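Local coordinates for protein nadb-ler3 (Gallus gallus, PDB 3WXB) that reduces carbonyl compounds with NADPH or NADH as hydride donor, as a Rossmann-fold member of the short-chain dehydrogenase/reductase family, at residues 114-122 with 135-144; 169-180 with 220-228. One frame throughout, in Å; residues are numbered along the deposited sequence.

Contact 1: 114-122 with 135-144; sequences INNAGIARA and EVYTTNTIAP. With NDP (NADPH dihydro-nicotinamide-adenine-dinucleotide phosphate), chain C.
The Arg121 guanidinium has the methyl CG2 of Val136 over one face and the Glu135 carboxylate at its edge, whereas the flat amide of Asn140 meets the backbone of Ile119 with both its oxygen and its nitrogen. Residues 115-118 spell the Asn-Asn-Ala-Gly motif of the SDR family, which leaves strand 112-115 of the Rossmann sheet and runs past helix 130-160. Ile119 N donates to Asn140 OD1 at 3.0 Å, on a lone pair in the carbonyl plane. Asn140 ND2 returns a bond to Ile119 O at 2.8 Å; Ile119 O lies 16° out of the Asn140 amide plane. This two-point grip fixes the rotation of the amide; ND2 has a further partner in Ser201 OG. Gly118 CA lies 3.3 Å from Asn140 OD1, and a side chain at Gly118 would run into hydroxyl O3D of the nicotinamide ribose, itself a donor to Asn116 O. With CG1 of Ile119 lodged between its backbone N and carbonyl carbon (chi1 63°), that branch crosses Thr139 at about a right angle, CD1 reaches Val136 CG2 at 3.9 Å, and CG2 is left to touch the adenine at N7A. Thr139 brings its own CG2 to the same adenine nitrogen. At the outer end, Arg121 NH2 makes a salt bridge to Glu135 OE1, met on the anti side of the carboxylate, whose plane stands 80° to the guanidinium; the separation is unusually short and its exact value doubtful. Asp132 and Lys131 extend this charged group. At the inner end, Asn115 CG packs on Pro144 CB at 3.8 Å, while its ND2 is held by Asn176. The helix widens to a pi-type turn at 138-142. One water donates to both Thr139 O and Ala117 O, 2.8 Å from each.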
loop_
_atom_site.group_PDB
_atom_site.type_symbol
_atom_site.label_atom_id
_atom_site.label_comp_id
_atom_site.label_asym_id
_atom_site.label_seq_id
_atom_site.Cartn_x
_atom_site.Cartn_y
_atom_site.Cartn_z
ATOM N N ILE A 114 -8.773 -16.175 6.414
ATOM C CA ILE A 114 -7.557 -16.099 5.629
ATOM C C ILE A 114 -7.842 -15.378 4.296
ATOM O O ILE A 114 -8.464 -15.978 3.372
ATOM C CB ILE A 114 -6.971 -17.487 5.344
ATOM C CG1 ILE A 114 -6.711 -18.228 6.708
ATOM C CG2 ILE A 114 -5.665 -17.373 4.550
ATOM C CD1 ILE A 114 -6.177 -19.692 6.554
ATOM N N ASN A 115 -7.344 -14.135 4.193
ATOM C CA ASN A 115 -7.403 -13.357 2.934
ATOM C C ASN A 115 -6.293 -13.729 1.993
ATOM O O ASN A 115 -5.171 -13.238 2.112
ATOM C CB ASN A 115 -7.350 -11.873 3.244
ATOM C CG ASN A 115 -8.654 -11.356 3.821
ATOM O OD1 ASN A 115 -9.718 -11.473 3.193
ATOM N ND2 ASN A 115 -8.582 -10.743 5.019
ATOM N N ASN A 116 -6.582 -14.614 1.065
ATOM C CA ASN A 116 -5.575 -15.193 0.216
ATOM C C ASN A 116 -5.801 -14.799 -1.255
ATOM O O ASN A 116 -4.854 -14.712 -2.039
ATOM C CB ASN A 116 -5.628 -16.714 0.377
ATOM C CG ASN A 116 -4.936 -17.467 -0.763
ATOM O OD1 ASN A 116 -3.709 -17.633 -0.786
ATOM N ND2 ASN A 116 -5.752 -17.933 -1.753
ATOM N N ALA A 117 -7.059 -14.612 -1.631
ATOM C CA ALA A 117 -7.370 -14.298 -3.032
ATOM C C ALA A 117 -6.485 -13.155 -3.452
ATOM O O ALA A 117 -6.478 -12.159 -2.762
ATOM C CB ALA A 117 -8.785 -13.839 -3.140
ATOM N N GLY A 118 -5.829 -13.268 -4.610
ATOM C CA GLY A 118 -5.173 -12.104 -5.173
ATOM C C GLY A 118 -4.720 -12.206 -6.617
ATOM O O GLY A 118 -4.737 -13.288 -7.191
ATOM N N ILE A 119 -4.294 -11.060 -7.153
ATOM C CA ILE A 119 -3.766 -10.954 -8.499
ATOM C C ILE A 119 -2.457 -10.167 -8.620
ATOM O O ILE A 119 -2.166 -9.252 -7.787
ATOM C CB ILE A 119 -4.800 -10.362 -9.508
ATOM C CG1 ILE A 119 -5.168 -8.917 -9.126
ATOM C CG2 ILE A 119 -5.994 -11.334 -9.621
ATOM C CD1 ILE A 119 -6.066 -8.089 -10.216
ATOM N N ALA A 120 -1.720 -10.491 -9.684
ATOM C CA ALA A 120 -0.496 -9.774 -10.102
ATOM C C ALA A 120 -0.567 -9.567 -11.627
ATOM O O ALA A 120 -1.061 -10.445 -12.353
ATOM C CB ALA A 120 0.763 -10.591 -9.793
ATOM N N ARG A 121 -0.066 -8.446 -12.108
ATOM C CA ARG A 121 -0.074 -8.226 -13.549
ATOM C C ARG A 121 1.369 -7.981 -13.968
ATOM O O ARG A 121 2.204 -7.683 -13.117
ATOM C CB ARG A 121 -1.027 -7.079 -13.907
ATOM C CG ARG A 121 -2.375 -7.579 -14.473
ATOM C CD ARG A 121 -3.593 -7.618 -13.595
ATOM N NE ARG A 121 -4.389 -6.421 -13.842
ATOM C CZ ARG A 121 -5.716 -6.273 -13.814
ATOM N NH1 ARG A 121 -6.584 -7.245 -13.555
ATOM N NH2 ARG A 121 -6.180 -5.068 -14.074
ATOM N N ALA A 122 1.646 -8.093 -15.268
ATOM C CA ALA A 122 3.016 -8.207 -15.796
ATOM C C ALA A 122 3.504 -6.928 -16.406
ATOM O O ALA A 122 4.478 -6.904 -17.135
ATOM C CB ALA A 122 3.097 -9.337 -16.827
ATOM N N GLU A 135 -7.269 -1.723 -10.220
ATOM C CA GLU A 135 -7.864 -3.041 -10.085
ATOM C C GLU A 135 -7.100 -3.982 -9.118
ATOM O O GLU A 135 -7.714 -4.781 -8.394
ATOM C CB GLU A 135 -8.024 -3.716 -11.444
ATOM C CG GLU A 135 -9.209 -3.022 -12.232
ATOM C CD GLU A 135 -9.416 -3.573 -13.621
ATOM O OE1 GLU A 135 -8.593 -4.367 -14.089
ATOM O OE2 GLU A 135 -10.440 -3.190 -14.234
ATOM N N VAL A 136 -5.789 -3.924 -9.197
ATOM C CA VAL A 136 -4.909 -4.800 -8.395
ATOM C C VAL A 136 -5.034 -4.354 -6.942
ATOM O O VAL A 136 -5.135 -5.177 -6.031
ATOM C CB VAL A 136 -3.412 -4.751 -8.890
ATOM C CG1 VAL A 136 -2.466 -5.622 -7.967
ATOM C CG2 VAL A 136 -3.284 -5.324 -10.351
ATOM N N TYR A 137 -5.132 -3.049 -6.730
ATOM C CA TYR A 137 -5.427 -2.504 -5.391
ATOM C C TYR A 137 -6.778 -2.922 -4.811
ATOM O O TYR A 137 -6.905 -3.304 -3.608
ATOM C CB TYR A 137 -5.395 -1.003 -5.405
ATOM C CG TYR A 137 -5.338 -0.347 -4.037
ATOM C CD1 TYR A 137 -6.414 0.427 -3.552
ATOM C CD2 TYR A 137 -4.190 -0.510 -3.212
ATOM C CE1 TYR A 137 -6.367 1.050 -2.293
ATOM C CE2 TYR A 137 -4.108 0.103 -1.979
ATOM C CZ TYR A 137 -5.186 0.863 -1.513
ATOM O OH TYR A 137 -5.079 1.457 -0.305
ATOM N N THR A 138 -7.820 -2.811 -5.631
ATOM C CA THR A 138 -9.077 -3.239 -5.078
ATOM C C THR A 138 -9.133 -4.730 -4.717
ATOM O O THR A 138 -9.695 -5.083 -3.702
ATOM C CB THR A 138 -10.392 -2.657 -5.746
ATOM O OG1 THR A 138 -11.257 -3.701 -6.182
ATOM C CG2 THR A 138 -10.149 -1.602 -6.683
ATOM N N THR A 139 -8.552 -5.586 -5.529
ATOM C CA THR A 139 -8.502 -7.030 -5.235
ATOM C C THR A 139 -7.547 -7.393 -4.032
ATOM O O THR A 139 -7.883 -8.226 -3.164
ATOM C CB THR A 139 -7.943 -7.800 -6.441
ATOM O OG1 THR A 139 -8.770 -7.535 -7.593
ATOM C CG2 THR A 139 -7.911 -9.304 -6.190
ATOM N N ASN A 140 -6.364 -6.789 -4.035
ATOM C CA ASN A 140 -5.316 -7.162 -3.059
ATOM C C ASN A 140 -5.395 -6.455 -1.747
ATOM O O ASN A 140 -4.846 -6.917 -0.727
ATOM C CB ASN A 140 -3.921 -6.971 -3.693
ATOM C CG ASN A 140 -3.636 -7.992 -4.774
ATOM O OD1 ASN A 140 -4.496 -8.848 -5.097
ATOM N ND2 ASN A 140 -2.431 -7.946 -5.340
ATOM N N THR A 141 -6.015 -5.296 -1.737
ATOM C CA THR A 141 -5.966 -4.451 -0.540
ATOM C C THR A 141 -7.319 -4.087 -0.048
ATOM O O THR A 141 -7.626 -4.279 1.132
ATOM C CB THR A 141 -5.152 -3.124 -0.775
ATOM O OG1 THR A 141 -3.912 -3.419 -1.430
ATOM C CG2 THR A 141 -4.903 -2.400 0.565
ATOM N N ILE A 142 -8.177 -3.560 -0.935
ATOM C CA ILE A 142 -9.496 -3.145 -0.447
ATOM C C ILE A 142 -10.362 -4.380 -0.077
ATOM O O ILE A 142 -11.061 -4.352 0.934
ATOM C CB ILE A 142 -10.275 -2.246 -1.500
ATOM C CG1 ILE A 142 -9.481 -0.964 -1.805
ATOM C CG2 ILE A 142 -11.723 -1.934 -1.002
ATOM C CD1 ILE A 142 -10.137 0.007 -2.949
ATOM N N ALA A 143 -10.329 -5.431 -0.883
ATOM C CA ALA A 143 -11.160 -6.602 -0.601
ATOM C C ALA A 143 -10.784 -7.224 0.796
ATOM O O ALA A 143 -11.671 -7.583 1.554
ATOM C CB ALA A 143 -10.983 -7.617 -1.645
ATOM N N PRO A 144 -9.472 -7.336 1.127
ATOM C CA PRO A 144 -9.206 -7.869 2.512
ATOM C C PRO A 144 -9.767 -6.982 3.553
ATOM O O PRO A 144 -10.289 -7.504 4.531
ATOM C CB PRO A 144 -7.658 -7.917 2.577
ATOM C CG PRO A 144 -7.351 -8.360 1.154
ATOM C CD PRO A 144 -8.249 -7.422 0.320
HETATM P PA NDP C . -3.073 -17.979 -7.995
HETATM O O1A NDP C . -3.017 -16.996 -9.119
HETATM O O2A NDP C . -2.601 -19.278 -8.259
HETATM O O5B NDP C . -4.456 -18.112 -7.444
HETATM C C5B NDP C . -5.258 -16.905 -7.300
HETATM C C4B NDP C . -6.479 -17.273 -6.531
HETATM O O4B NDP C . -7.235 -16.019 -6.078
HETATM C C3B NDP C . -7.512 -18.059 -7.373
HETATM O O3B NDP C . -8.315 -18.831 -6.386
HETATM C C2B NDP C . -8.388 -16.926 -7.934
HETATM O O2B NDP C . -9.697 -17.354 -8.369
HETATM C C1B NDP C . -8.532 -16.011 -6.686
HETATM N N9A NDP C . -8.937 -14.572 -7.131
HETATM C C8A NDP C . -8.271 -13.662 -7.884
HETATM N N7A NDP C . -9.052 -12.573 -8.018
HETATM C C5A NDP C . -10.233 -12.841 -7.486
HETATM C C6A NDP C . -11.355 -12.111 -7.363
HETATM N N6A NDP C . -11.396 -10.881 -7.907
HETATM N N1A NDP C . -12.411 -12.604 -6.695
HETATM C C2A NDP C . -12.341 -13.836 -6.096
HETATM N N3A NDP C . -11.184 -14.587 -6.252
HETATM C C4A NDP C . -10.151 -14.057 -6.900
HETATM O O3 NDP C . -2.232 -17.211 -6.812
HETATM P PN NDP C . -1.450 -17.966 -5.618
HETATM O O1N NDP C . -0.057 -18.104 -6.025
HETATM O O2N NDP C . -2.224 -19.117 -5.117
HETATM O O5D NDP C . -1.513 -16.722 -4.564
HETATM C C5D NDP C . -2.408 -16.642 -3.437
HETATM C C4D NDP C . -1.940 -15.481 -2.546
HETATM O O4D NDP C . -0.573 -15.672 -2.213
HETATM C C3D NDP C . -1.986 -14.167 -3.379
HETATM O O3D NDP C . -2.479 -13.178 -2.483
HETATM C C2D NDP C . -0.588 -13.891 -3.756
HETATM O O2D NDP C . -0.347 -12.497 -3.932
HETATM C C1D NDP C . 0.169 -14.450 -2.574
HETATM N N1N NDP C . 1.579 -14.756 -2.929
HETATM C C2N NDP C . 1.933 -15.726 -3.879
HETATM C C3N NDP C . 3.278 -15.973 -4.169
HETATM C C7N NDP C . 3.686 -16.975 -5.069
HETATM O O7N NDP C . 4.887 -17.119 -5.305
HETATM N N7N NDP C . 2.725 -17.828 -5.545
HETATM C C4N NDP C . 4.285 -15.207 -3.546
HETATM C C5N NDP C . 3.973 -14.219 -2.603
HETATM C C6N NDP C . 2.627 -13.957 -2.300
HETATM P P2B NDP C . -9.952 -17.768 -9.948
HETATM O O1X NDP C . -11.395 -17.485 -9.951
HETATM O O2X NDP C . -9.466 -19.155 -9.976
HETATM O O3X NDP C . -9.147 -16.788 -10.725
HETATM O O HOH W 1 -8.489 -10.539 -1.656
#

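Contact 2: 169-180 with 220-228; sequences CSKAAIINISST and GIFCVALHP. With NDP (NADPH dihydro-nicotinamide-adenine-dinucleotide phosphate), chain C; EDO (1,2-ethanediol), chain D.
His227 swings its ring away from its backbone N (CG anti, chi1 175°), and Thr180, whose OG1 sits between its own N and carbonyl carbon (chi1 48°), meets that ring over one face. Thr180 CG2 makes a CH-pi contact 4.0 Å from the ring centroid, with OG1 over the same face near the rim; His227 CE1 lies 3.8 Å from C5N of the nicotinamide. Were His227 an alanine, the Thr180 methyl would probably lose its aromatic partner and a gap would open beside the nicotinamide. Pro228 CG approaches C6N at 3.4 Å, and Ile177 CG2 touches the ribose oxygen O4D. Ser179 OG hydrogen-bonds to an ethanediol, probably from the crystallisation liquor, that also binds Tyr198. Behind this end, six backbone bonds from Phe222 N-Ala172 O to Ser178 N-Leu226 O join the strands. On one face of the sheet, Ile175 CD1 lies beside Val224 CG1 at 3.6 Å and Ile175 CG2 crosses to Leu226 CD1. Further back on that face, Phe222 takes Ala173 CB at its ring edge and Cys169 SG obliquely, 4.4 Å from the centroid. Strands 173-177 and 222-227, 10° from parallel, are joined through helix 196-216 in a beta-alpha-beta crossover, the repeating unit of the Rossmann fold, with the cofactor at their C-terminal ends.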
loop_
_atom_site.group_PDB
_atom_site.type_symbol
_atom_site.label_atom_id
_atom_site.label_comp_id
_atom_site.label_asym_id
_atom_site.label_seq_id
_atom_site.Cartn_x
_atom_site.Cartn_y
_atom_site.Cartn_z
ATOM N N CYS A 169 -4.147 -17.639 16.838
ATOM C CA CYS A 169 -4.842 -18.011 15.636
ATOM C C CYS A 169 -5.876 -19.106 15.895
ATOM O O CYS A 169 -6.617 -19.473 14.989
ATOM C CB CYS A 169 -3.834 -18.409 14.573
ATOM S SG CYS A 169 -2.847 -16.990 14.153
ATOM N N SER A 170 -5.938 -19.623 17.130
ATOM C CA SER A 170 -6.955 -20.628 17.480
ATOM C C SER A 170 -8.180 -19.892 18.034
ATOM O O SER A 170 -9.290 -20.413 17.995
ATOM C CB SER A 170 -6.433 -21.648 18.516
ATOM O OG SER A 170 -5.489 -22.556 17.945
ATOM N N LYS A 171 -7.995 -18.675 18.515
ATOM C CA LYS A 171 -9.084 -17.889 19.116
ATOM C C LYS A 171 -9.884 -17.041 18.069
ATOM O O LYS A 171 -11.022 -17.367 17.698
ATOM C CB LYS A 171 -8.515 -17.066 20.274
ATOM C CG LYS A 171 -9.475 -15.979 20.901
ATOM C CD LYS A 171 -8.805 -15.227 22.063
ATOM C CE LYS A 171 -9.788 -14.229 22.626
ATOM N NZ LYS A 171 -9.301 -13.576 23.881
ATOM N N ALA A 172 -9.304 -15.940 17.585
ATOM C CA ALA A 172 -9.965 -15.145 16.551
ATOM C C ALA A 172 -8.837 -14.431 15.851
ATOM O O ALA A 172 -8.107 -13.674 16.510
ATOM C CB ALA A 172 -10.906 -14.119 17.165
ATOM N N ALA A 173 -8.671 -14.672 14.554
ATOM C CA ALA A 173 -7.489 -14.131 13.808
ATOM C C ALA A 173 -7.864 -13.757 12.350
ATOM O O ALA A 173 -8.674 -14.451 11.748
ATOM C CB ALA A 173 -6.350 -15.158 13.751
ATOM N N ILE A 174 -7.237 -12.733 11.816
ATOM C CA ILE A 174 -7.248 -12.397 10.413
ATOM C C ILE A 174 -5.839 -12.608 9.887
ATOM O O ILE A 174 -4.906 -12.084 10.401
ATOM C CB ILE A 174 -7.693 -10.941 10.182
ATOM C CG1 ILE A 174 -9.129 -10.726 10.620
ATOM C CG2 ILE A 174 -7.494 -10.541 8.747
ATOM C CD1 ILE A 174 -9.464 -9.353 10.913
ATOM N N ILE A 175 -5.726 -13.411 8.870
ATOM C CA ILE A 175 -4.491 -13.701 8.247
ATOM C C ILE A 175 -4.498 -13.077 6.839
ATOM O O ILE A 175 -5.274 -13.441 6.027
ATOM C CB ILE A 175 -4.255 -15.218 8.115
ATOM C CG1 ILE A 175 -4.546 -15.934 9.417
ATOM C CG2 ILE A 175 -2.892 -15.522 7.583
ATOM C CD1 ILE A 175 -3.981 -15.224 10.604
ATOM N N ASN A 176 -3.615 -12.138 6.591
ATOM C CA ASN A 176 -3.461 -11.565 5.268
ATOM C C ASN A 176 -2.281 -12.112 4.499
ATOM O O ASN A 176 -1.175 -11.924 4.913
ATOM C CB ASN A 176 -3.424 -10.061 5.361
ATOM C CG ASN A 176 -4.693 -9.508 5.839
ATOM O OD1 ASN A 176 -5.710 -9.998 5.506
ATOM N ND2 ASN A 176 -4.632 -8.521 6.662
ATOM N N ILE A 177 -2.525 -12.796 3.381
ATOM C CA ILE A 177 -1.409 -13.379 2.641
ATOM C C ILE A 177 -0.765 -12.266 1.777
ATOM O O ILE A 177 -1.340 -11.861 0.735
ATOM C CB ILE A 177 -1.832 -14.557 1.760
ATOM C CG1 ILE A 177 -2.628 -15.585 2.577
ATOM C CG2 ILE A 177 -0.570 -15.178 1.058
ATOM C CD1 ILE A 177 -1.774 -16.219 3.785
ATOM N N SER A 178 0.440 -11.846 2.153
ATOM C CA SER A 178 1.076 -10.694 1.563
ATOM C C SER A 178 2.276 -11.207 0.792
ATOM O O SER A 178 2.288 -12.372 0.405
ATOM C CB SER A 178 1.469 -9.724 2.677
ATOM O OG SER A 178 1.926 -8.470 2.186
ATOM N N SER A 179 3.313 -10.402 0.625
ATOM C CA SER A 179 4.473 -10.800 -0.166
ATOM C C SER A 179 5.642 -9.907 0.199
ATOM O O SER A 179 5.459 -8.708 0.427
ATOM C CB SER A 179 4.219 -10.594 -1.678
ATOM O OG SER A 179 5.357 -11.065 -2.366
ATOM N N THR A 180 6.842 -10.453 0.207
ATOM C CA THR A 180 8.057 -9.639 0.352
ATOM C C THR A 180 8.320 -8.861 -0.941
ATOM O O THR A 180 9.146 -7.940 -0.946
ATOM C CB THR A 180 9.337 -10.485 0.703
ATOM O OG1 THR A 180 9.433 -11.602 -0.179
ATOM C CG2 THR A 180 9.292 -11.002 2.133
ATOM N N GLY A 220 -10.171 -8.644 21.012
ATOM C CA GLY A 220 -9.620 -9.996 21.103
ATOM C C GLY A 220 -9.261 -10.658 19.757
ATOM O O GLY A 220 -9.171 -11.874 19.676
ATOM N N ILE A 221 -9.012 -9.860 18.723
ATOM C CA ILE A 221 -8.715 -10.402 17.381
ATOM C C ILE A 221 -7.244 -10.221 16.998
ATOM O O ILE A 221 -6.727 -9.105 17.053
ATOM C CB ILE A 221 -9.617 -9.705 16.336
ATOM C CG1 ILE A 221 -11.059 -10.042 16.698
ATOM C CG2 ILE A 221 -9.204 -10.193 14.910
ATOM C CD1 ILE A 221 -12.093 -9.304 15.898
ATOM N N PHE A 222 -6.580 -11.306 16.644
ATOM C CA PHE A 222 -5.184 -11.314 16.264
ATOM C C PHE A 222 -5.093 -11.042 14.752
ATOM O O PHE A 222 -5.954 -11.501 14.014
ATOM C CB PHE A 222 -4.649 -12.719 16.550
ATOM C CG PHE A 222 -3.232 -12.905 16.171
ATOM C CD1 PHE A 222 -2.215 -12.507 17.007
ATOM C CD2 PHE A 222 -2.908 -13.432 14.953
ATOM C CE1 PHE A 222 -0.869 -12.687 16.615
ATOM C CE2 PHE A 222 -1.561 -13.606 14.551
ATOM C CZ PHE A 222 -0.539 -13.237 15.398
ATOM N N CYS A 223 -4.074 -10.304 14.297
ATOM C CA CYS A 223 -3.878 -10.049 12.850
ATOM C C CYS A 223 -2.430 -10.226 12.473
ATOM O O CYS A 223 -1.529 -9.884 13.270
ATOM C CB CYS A 223 -4.305 -8.623 12.481
ATOM S SG CYS A 223 -5.939 -8.203 12.948
ATOM N N VAL A 224 -2.155 -10.751 11.283
ATOM C CA VAL A 224 -0.767 -10.963 10.883
ATOM C C VAL A 224 -0.701 -11.006 9.344
ATOM O O VAL A 224 -1.693 -11.381 8.733
ATOM C CB VAL A 224 -0.169 -12.271 11.441
ATOM C CG1 VAL A 224 -0.819 -13.547 10.817
ATOM C CG2 VAL A 224 1.348 -12.289 11.254
ATOM N N ALA A 225 0.432 -10.611 8.765
ATOM C CA ALA A 225 0.663 -10.667 7.308
ATOM C C ALA A 225 1.676 -11.774 7.120
ATOM O O ALA A 225 2.693 -11.768 7.845
ATOM C CB ALA A 225 1.297 -9.328 6.838
ATOM N N LEU A 226 1.458 -12.696 6.179
ATOM C CA LEU A 226 2.430 -13.749 5.869
ATOM C C LEU A 226 2.960 -13.696 4.444
ATOM O O LEU A 226 2.188 -13.506 3.480
ATOM C CB LEU A 226 1.777 -15.138 6.025
ATOM C CG LEU A 226 1.218 -15.506 7.408
ATOM C CD1 LEU A 226 0.687 -16.937 7.440
ATOM C CD2 LEU A 226 2.267 -15.279 8.456
ATOM N N HIS A 227 4.245 -13.887 4.294
ATOM C CA HIS A 227 4.813 -14.161 3.001
ATOM C C HIS A 227 4.924 -15.665 2.856
ATOM O O HIS A 227 5.580 -16.299 3.697
ATOM C CB HIS A 227 6.215 -13.534 2.912
ATOM C CG HIS A 227 6.929 -13.874 1.645
ATOM N ND1 HIS A 227 6.367 -13.624 0.400
ATOM C CD2 HIS A 227 8.113 -14.490 1.415
ATOM C CE1 HIS A 227 7.190 -14.072 -0.537
ATOM N NE2 HIS A 227 8.255 -14.595 0.048
ATOM N N PRO A 228 4.294 -16.262 1.807
ATOM C CA PRO A 228 4.176 -17.712 1.603
ATOM C C PRO A 228 5.379 -18.279 0.949
ATOM O O PRO A 228 5.473 -19.474 0.786
ATOM C CB PRO A 228 2.940 -17.845 0.711
ATOM C CG PRO A 228 2.954 -16.562 -0.081
ATOM C CD PRO A 228 3.446 -15.500 0.828
HETATM P PA NDP C . -3.073 -17.979 -7.995
HETATM O O1A NDP C . -3.017 -16.996 -9.119
HETATM O O2A NDP C . -2.601 -19.278 -8.259
HETATM O O5B NDP C . -4.456 -18.112 -7.444
HETATM C C5B NDP C . -5.258 -16.905 -7.300
HETATM C C4B NDP C . -6.479 -17.273 -6.531
HETATM O O4B NDP C . -7.235 -16.019 -6.078
HETATM C C3B NDP C . -7.512 -18.059 -7.373
HETATM O O3B NDP C . -8.315 -18.831 -6.386
HETATM C C2B NDP C . -8.388 -16.926 -7.934
HETATM O O2B NDP C . -9.697 -17.354 -8.369
HETATM C C1B NDP C . -8.532 -16.011 -6.686
HETATM N N9A NDP C . -8.937 -14.572 -7.131
HETATM C C8A NDP C . -8.271 -13.662 -7.884
HETATM N N7A NDP C . -9.052 -12.573 -8.018
HETATM C C5A NDP C . -10.233 -12.841 -7.486
HETATM C C6A NDP C . -11.355 -12.111 -7.363
HETATM N N6A NDP C . -11.396 -10.881 -7.907
HETATM N N1A NDP C . -12.411 -12.604 -6.695
HETATM C C2A NDP C . -12.341 -13.836 -6.096
HETATM N N3A NDP C . -11.184 -14.587 -6.252
HETATM C C4A NDP C . -10.151 -14.057 -6.900
HETATM O O3 NDP C . -2.232 -17.211 -6.812
HETATM P PN NDP C . -1.450 -17.966 -5.618
HETATM O O1N NDP C . -0.057 -18.104 -6.025
HETATM O O2N NDP C . -2.224 -19.117 -5.117
HETATM O O5D NDP C . -1.513 -16.722 -4.564
HETATM C C5D NDP C . -2.408 -16.642 -3.437
HETATM C C4D NDP C . -1.940 -15.481 -2.546
HETATM O O4D NDP C . -0.573 -15.672 -2.213
HETATM C C3D NDP C . -1.986 -14.167 -3.379
HETATM O O3D NDP C . -2.479 -13.178 -2.483
HETATM C C2D NDP C . -0.588 -13.891 -3.756
HETATM O O2D NDP C . -0.347 -12.497 -3.932
HETATM C C1D NDP C . 0.169 -14.450 -2.574
HETATM N N1N NDP C . 1.579 -14.756 -2.929
HETATM C C2N NDP C . 1.933 -15.726 -3.879
HETATM C C3N NDP C . 3.278 -15.973 -4.169
HETATM C C7N NDP C . 3.686 -16.975 -5.069
HETATM O O7N NDP C . 4.887 -17.119 -5.305
HETATM N N7N NDP C . 2.725 -17.828 -5.545
HETATM C C4N NDP C . 4.285 -15.207 -3.546
HETATM C C5N NDP C . 3.973 -14.219 -2.603
HETATM C C6N NDP C . 2.627 -13.957 -2.300
HETATM P P2B NDP C . -9.952 -17.768 -9.948
HETATM O O1X NDP C . -11.395 -17.485 -9.951
HETATM O O2X NDP C . -9.466 -19.155 -9.976
HETATM O O3X NDP C . -9.147 -16.788 -10.725
HETATM C C1 EDO D . 4.974 -13.277 -6.605
HETATM O O1 EDO D . 5.605 -12.796 -7.832
HETATM C C2 EDO D . 5.865 -12.876 -5.421
HETATM O O2 EDO D . 4.898 -12.161 -4.600
HETATM O O HOH W 2 -7.205 -13.909 19.130
#

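How the contacts relate
Both contacts border NADPH and meet at the neighbouring strands 112-115 and 173-177, where the backbone of Asn115 probably bonds to Ile175 and Ile177. They differ in architecture: contact 1 sets the end of a strand and the loop after it against a helix, and each direct hydrogen bond involves at least one side chain, while contact 2 pairs two strands through backbone hydrogen bonds and apolar side chains. Every touching residue of contact 2 is buried; contact 1 is mainly buried but ends in a partly exposed charged pair. Around the cofactor they overlap at the nicotinamide ribose: contact 1 also touches adenine and the adenosine ribose, contact 2 the nicotinamide ring.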